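PDB 6T7J: carbon monoxide dehydrogenase from Thermococcus sp. AM4, which catalyses the oxidation of carbon monoxide to carbon dioxide, with electrons passed on through iron-sulfur clusters, probably to ferredoxin. Local coordinates for residues E146-I149 with A150-L153; V197-C200 with M201-H205. One frame throughout, in Å; residues are numbered along the deposited sequence.

Interactions 1 and 2 are both local contacts along a helix. They come in series along the chain. Interaction 1 is in the first turns of helix 146-162, and interaction 2 is in the C-terminal part of helix 193-203, running into the loop after it. Their centres are 34 Å apart, with nearest atoms about 20 Å apart, so they do not touch. Helix 81-115 packs against both. Each contains a Glu-Arg salt bridge, but the settings differ. The pair at 146-153 is partly buried, and the second subunit does not touch these residues. The pair at 197-205 is buried at the dimer interface, near a [4Fe-4S] cluster. Interaction 2 is therefore the one tied to subunit assembly.

Interaction 1 of 2, residues E146-I149 with A150-L153; sequences EHEI and AREL
Glu148 reaches forward to Arg151 and Glu152, three and four residues further along the same helix. Its CB lies 3.8 Å from Arg151 NH1. Next, CG comes within 3.4 Å of Glu152 OE1. CG is anti to the backbone N, and a bend at chi2 (66°) turns the carboxylate toward the next turn of the helix. There the two oxygens part company. Glu148 OE1 takes a salt bridge from Arg151 NH1 at 2.9 Å, and a weak bond from Arg151 NE at 3.2 Å. The carboxylate and guanidinium planes are 59° apart, so this is not a flat paired grip. Glu148 CA and His147 O lie over one face of the guanidinium, toward its rim. Arg151 NH2 has a weak hydrogen bond to Ala115 O. Glu148 OE2 is 2.8 Å from Glu152 OE1, a close approach of like charges. Lys144, salt-bridged to Glu152 OE1, is likely to ease the charge. With an alanine here in place of Glu148, Arg151 would probably lose its carboxylate mate and keep less to fix the turn of its guanidinium. Backbone hydrogen bonds such as Leu153 N to Ile149 O, 2.9 Å, hold the turn. Polar residues on one side, with Ile149, Ala150 and Leu153 packed against helices 81-115 and 127-136, are typical of an amphipathic helix; the salt bridge adds an i to i+3 link.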
ATOM      1  N   GLU A 146      -4.790  34.269  15.820  1.00 60.38           N
ATOM      2  CA  GLU A 146      -4.981  32.828  15.961  1.00 58.16           C
ATOM      3  C   GLU A 146      -5.035  32.139  14.602  1.00 59.37           C
ATOM      4  O   GLU A 146      -4.421  31.083  14.404  1.00 52.17           O
ATOM      5  CB  GLU A 146      -6.259  32.539  16.750  1.00 64.67           C
ATOM      6  CG  GLU A 146      -6.527  33.490  17.905  1.00 76.27           C
ATOM      7  CD  GLU A 146      -7.860  33.216  18.581  1.00 84.47           C
ATOM      8  OE1 GLU A 146      -8.730  32.580  17.946  1.00 76.28           O
ATOM      9  OE2 GLU A 146      -8.036  33.637  19.746  1.00 81.93           O
ATOM     10  N   HIS A 147      -5.758  32.733  13.648  1.00 59.90           N
ATOM     11  CA  HIS A 147      -5.944  32.093  12.351  1.00 59.94           C
ATOM     12  C   HIS A 147      -4.659  32.081  11.527  1.00 57.20           C
ATOM     13  O   HIS A 147      -4.429  31.142  10.763  1.00 56.20           O
ATOM     14  CB  HIS A 147      -7.076  32.784  11.592  1.00 56.29           C
ATOM     15  CG  HIS A 147      -8.435  32.509  12.161  1.00 59.35           C
ATOM     16  ND1 HIS A 147      -9.437  31.901  11.437  1.00 63.40           N
ATOM     17  CD2 HIS A 147      -8.951  32.749  13.390  1.00 66.93           C
ATOM     18  CE1 HIS A 147     -10.515  31.784  12.194  1.00 64.25           C
ATOM     19  NE2 HIS A 147     -10.246  32.290  13.383  1.00 64.71           N
ATOM     20  N   GLU A 148      -3.799  33.090  11.681  1.00 58.65           N
ATOM     21  CA  GLU A 148      -2.527  33.082  10.961  1.00 58.82           C
ATOM     22  C   GLU A 148      -1.587  32.010  11.511  1.00 59.40           C
ATOM     23  O   GLU A 148      -0.912  31.301  10.743  1.00 58.32           O
ATOM     24  CB  GLU A 148      -1.883  34.468  11.032  1.00 57.96           C
ATOM     25  CG  GLU A 148      -0.403  34.504  10.689  1.00 58.08           C
ATOM     26  CD  GLU A 148      -0.125  34.157   9.238  1.00 67.97           C
ATOM     27  OE1 GLU A 148      -1.063  34.220   8.413  1.00 62.17           O
ATOM     28  OE2 GLU A 148       1.035  33.822   8.921  1.00 64.45           O
ATOM     29  N   ILE A 149      -1.519  31.892  12.842  1.00 57.48           N
ATOM     30  CA  ILE A 149      -0.800  30.785  13.467  1.00 53.32           C
ATOM     31  C   ILE A 149      -1.322  29.459  12.931  1.00 53.88           C
ATOM     32  O   ILE A 149      -0.549  28.559  12.574  1.00 50.64           O
ATOM     33  CB  ILE A 149      -0.932  30.856  15.000  1.00 56.83           C
ATOM     34  CG1 ILE A 149      -0.370  32.173  15.536  1.00 55.45           C
ATOM     35  CG2 ILE A 149      -0.236  29.668  15.654  1.00 54.22           C
ATOM     36  CD1 ILE A 149      -0.722  32.433  16.986  1.00 48.95           C
ATOM     37  N   ALA A 150      -2.651  29.325  12.871  1.00 50.17           N
ATOM     38  CA  ALA A 150      -3.255  28.096  12.370  1.00 53.10           C
ATOM     39  C   ALA A 150      -2.880  27.842  10.915  1.00 55.19           C
ATOM     40  O   ALA A 150      -2.679  26.693  10.516  1.00 53.52           O
ATOM     41  CB  ALA A 150      -4.774  28.151  12.535  1.00 45.13           C
ATOM     42  N   ARG A 151      -2.770  28.903  10.112  1.00 55.31           N
ATOM     43  CA  ARG A 151      -2.397  28.743   8.708  1.00 54.70           C
ATOM     44  C   ARG A 151      -0.980  28.201   8.574  1.00 55.49           C
ATOM     45  O   ARG A 151      -0.733  27.250   7.819  1.00 59.05           O
ATOM     46  CB  ARG A 151      -2.525  30.079   7.971  1.00 58.35           C
ATOM     47  CG  ARG A 151      -3.897  30.342   7.371  1.00 63.15           C
ATOM     48  CD  ARG A 151      -3.833  31.401   6.276  1.00 62.08           C
ATOM     49  NE  ARG A 151      -3.436  32.711   6.787  1.00 70.26           N
ATOM     50  CZ  ARG A 151      -4.269  33.589   7.340  1.00 65.07           C
ATOM     51  NH1 ARG A 151      -3.812  34.757   7.774  1.00 56.29           N
ATOM     52  NH2 ARG A 151      -5.560  33.301   7.460  1.00 60.26           N
ATOM     53  N   GLU A 152      -0.030  28.803   9.292  1.00 56.18           N
ATOM     54  CA  GLU A 152       1.350  28.322   9.221  1.00 52.10           C
ATOM     55  C   GLU A 152       1.461  26.886   9.733  1.00 52.44           C
ATOM     56  O   GLU A 152       2.129  26.034   9.115  1.00 58.14           O
ATOM     57  CB  GLU A 152       2.270  29.253  10.011  1.00 56.19           C
ATOM     58  CG  GLU A 152       2.092  30.724   9.667  1.00 56.94           C
ATOM     59  CD  GLU A 152       2.955  31.636  10.517  1.00 61.63           C
ATOM     60  OE1 GLU A 152       2.425  32.637  11.043  1.00 65.05           O
ATOM     61  OE2 GLU A 152       4.163  31.353  10.660  1.00 60.08           O
ATOM     62  N   LEU A 153       0.799  26.597  10.858  1.00 50.96           N
ATOM     63  CA  LEU A 153       0.794  25.237  11.380  1.00 54.90           C
ATOM     64  C   LEU A 153       0.213  24.264  10.366  1.00 53.41           C
ATOM     65  O   LEU A 153       0.762  23.177  10.152  1.00 54.30           O
ATOM     66  CB  LEU A 153       0.008  25.174  12.688  1.00 51.46           C
ATOM     67  CG  LEU A 153      -0.073  23.766  13.279  1.00 55.14           C
ATOM     68  CD1 LEU A 153       1.311  23.315  13.713  1.00 51.76           C
ATOM     69  CD2 LEU A 153      -1.059  23.694  14.432  1.00 50.17           C
TER

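Interaction 2 of 2, residues V197-C200 with M201-H205; sequences VCEC and MHRTH
Arg203 meets Glu199 one helical turn back, through two nitrogens on one oxygen. Arg203 NH1 lies 2.9 Å from Glu199 OE1, and Arg203 NE lies 3.0 Å from that same OE1. The NE bond uses the anti lone pair. Carboxylate and guanidinium are nearly coplanar, 11° apart, and OE1 lies at the guanidinium edge. Both chains are extended, Glu199 beyond CG and Arg203 from CG to NE, and they run side by side in the same direction. Glu199 CG also lies alongside, 3.7 Å from Arg203 NE. One residue on, another oxygen accepts two hydrogen bonds. Cys200 O accepts from Thr204 N at 3.1 Å and from Thr204 OG1 at 3.2 Å. The threonine hydroxyl thus turns back onto the carbonyl four residues earlier. In the next shell, Arg191 holds Glu199 OE2 and Asp209 holds Arg203 NH2, both by salt bridges, so each partner of the pair has a second ionic partner. Arg91 donates to Thr204 OG1, and Asn57 of the [4Fe-4S] pocket donates to Thr204 O; the Thr204 side chain is about 8 Å from that cluster. Across the dimer interface, His202 ND1 hydrogen-bonds Asp102 OD2 of the second subunit, and Met201 packs on Met201 of that subunit. Within its own chain, helix 193-203 packs against two long helices: Cys200 touches Leu90 and Ala94 of helix 81-115, and His218 and Thr222 of helix 212-242.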
ATOM      1  N   VAL A 197       4.364   4.756   3.388  1.00 43.64           N
ATOM      2  CA  VAL A 197       3.381   3.762   2.951  1.00 40.99           C
ATOM      3  C   VAL A 197       3.720   3.258   1.550  1.00 47.32           C
ATOM      4  O   VAL A 197       3.746   2.044   1.285  1.00 46.95           O
ATOM      5  CB  VAL A 197       1.958   4.350   3.009  1.00 43.86           C
ATOM      6  CG1 VAL A 197       1.000   3.522   2.157  1.00 44.11           C
ATOM      7  CG2 VAL A 197       1.467   4.425   4.447  1.00 40.22           C
ATOM      8  N   CYS A 198       3.999   4.188   0.633  1.00 44.31           N
ATOM      9  CA  CYS A 198       4.281   3.808  -0.745  1.00 39.23           C
ATOM     10  C   CYS A 198       5.569   2.997  -0.844  1.00 48.05           C
ATOM     11  O   CYS A 198       5.666   2.070  -1.657  1.00 41.68           O
ATOM     12  CB  CYS A 198       4.340   5.061  -1.618  1.00 43.65           C
ATOM     13  SG  CYS A 198       5.188   4.874  -3.188  1.00 51.14           S
ATOM     14  N   GLU A 199       6.564   3.311  -0.006  1.00 48.46           N
ATOM     15  CA  GLU A 199       7.801   2.539  -0.021  1.00 43.08           C
ATOM     16  C   GLU A 199       7.584   1.134   0.515  1.00 46.02           C
ATOM     17  O   GLU A 199       8.246   0.197   0.059  1.00 43.24           O
ATOM     18  CB  GLU A 199       8.900   3.239   0.782  1.00 44.26           C
ATOM     19  CG  GLU A 199      10.174   2.394   0.913  1.00 44.44           C
ATOM     20  CD  GLU A 199      11.392   3.194   1.332  1.00 46.72           C
ATOM     21  OE1 GLU A 199      12.409   2.569   1.704  1.00 45.27           O
ATOM     22  OE2 GLU A 199      11.337   4.440   1.285  1.00 48.90           O
ATOM     23  N   CYS A 200       6.682   0.953   1.481  1.00 43.34           N
ATOM     24  CA  CYS A 200       6.358  -0.416   1.874  1.00 46.65           C
ATOM     25  C   CYS A 200       5.709  -1.158   0.709  1.00 44.20           C
ATOM     26  O   CYS A 200       6.077  -2.297   0.402  1.00 45.57           O
ATOM     27  CB  CYS A 200       5.447  -0.445   3.105  1.00 46.99           C
ATOM     28  SG  CYS A 200       6.129   0.180   4.653  1.00 50.88           S
ATOM     29  N   MET A 201       4.759  -0.508   0.030  1.00 45.48           N
ATOM     30  CA  MET A 201       4.131  -1.160  -1.120  1.00 38.60           C
ATOM     31  C   MET A 201       5.144  -1.480  -2.217  1.00 45.36           C
ATOM     32  O   MET A 201       4.959  -2.440  -2.974  1.00 45.89           O
ATOM     33  CB  MET A 201       2.997  -0.296  -1.672  1.00 40.04           C
ATOM     34  CG  MET A 201       1.795  -0.197  -0.742  1.00 43.03           C
ATOM     35  SD  MET A 201       1.379  -1.779   0.027  1.00 44.51           S
ATOM     36  CE  MET A 201       0.797  -2.706  -1.396  1.00 41.58           C
ATOM     37  N   HIS A 202       6.221  -0.696  -2.312  1.00 44.16           N
ATOM     38  CA  HIS A 202       7.269  -0.975  -3.293  1.00 43.02           C
ATOM     39  C   HIS A 202       8.191  -2.104  -2.833  1.00 40.37           C
ATOM     40  O   HIS A 202       8.558  -2.970  -3.634  1.00 42.03           O
ATOM     41  CB  HIS A 202       8.078   0.295  -3.574  1.00 44.52           C
ATOM     42  CG  HIS A 202       9.262   0.079  -4.468  1.00 45.00           C
ATOM     43  ND1 HIS A 202      10.424   0.812  -4.352  1.00 43.66           N
ATOM     44  CD2 HIS A 202       9.463  -0.784  -5.493  1.00 46.28           C
ATOM     45  CE1 HIS A 202      11.290   0.409  -5.266  1.00 47.17           C
ATOM     46  NE2 HIS A 202      10.732  -0.560  -5.970  1.00 47.75           N
ATOM     47  N   ARG A 203       8.571  -2.113  -1.552  1.00 40.23           N
ATOM     48  CA  ARG A 203       9.509  -3.114  -1.049  1.00 46.02           C
ATOM     49  C   ARG A 203       8.927  -4.519  -1.141  1.00 42.67           C
ATOM     50  O   ARG A 203       9.641  -5.476  -1.466  1.00 43.79           O
ATOM     51  CB  ARG A 203       9.891  -2.797   0.397  1.00 43.36           C
ATOM     52  CG  ARG A 203      10.924  -1.699   0.559  1.00 39.68           C
ATOM     53  CD  ARG A 203      11.278  -1.497   2.027  1.00 39.35           C
ATOM     54  NE  ARG A 203      12.224  -0.401   2.217  1.00 46.44           N
ATOM     55  CZ  ARG A 203      13.529  -0.561   2.411  1.00 40.81           C
ATOM     56  NH1 ARG A 203      14.311   0.497   2.569  1.00 43.56           N
ATOM     57  NH2 ARG A 203      14.053  -1.779   2.444  1.00 41.16           N
ATOM     58  N   THR A 204       7.635  -4.662  -0.852  1.00 42.75           N
ATOM     59  CA  THR A 204       6.966  -5.955  -0.907  1.00 43.31           C
ATOM     60  C   THR A 204       6.644  -6.400  -2.328  1.00 43.60           C
ATOM     61  O   THR A 204       6.283  -7.567  -2.525  1.00 41.20           O
ATOM     62  CB  THR A 204       5.678  -5.912  -0.086  1.00 40.31           C
ATOM     63  OG1 THR A 204       4.777  -4.961  -0.670  1.00 42.57           O
ATOM     64  CG2 THR A 204       5.982  -5.505   1.346  1.00 41.32           C
ATOM     65  N   HIS A 205       6.748  -5.504  -3.309  1.00 43.69           N
ATOM     66  CA  HIS A 205       6.601  -5.885  -4.707  1.00 46.50           C
ATOM     67  C   HIS A 205       7.575  -7.008  -5.043  1.00 47.56           C
ATOM     68  O   HIS A 205       8.644  -7.129  -4.435  1.00 42.57           O
ATOM     69  CB  HIS A 205       6.849  -4.668  -5.601  1.00 41.40           C
ATOM     70  CG  HIS A 205       6.504  -4.881  -7.042  1.00 39.42           C
ATOM     71  ND1 HIS A 205       7.315  -5.586  -7.905  1.00 43.29           N
ATOM     72  CD2 HIS A 205       5.451  -4.455  -7.778  1.00 40.92           C
ATOM     73  CE1 HIS A 205       6.767  -5.600  -9.106  1.00 44.60           C
ATOM     74  NE2 HIS A 205       5.636  -4.918  -9.057  1.00 42.14           N
TER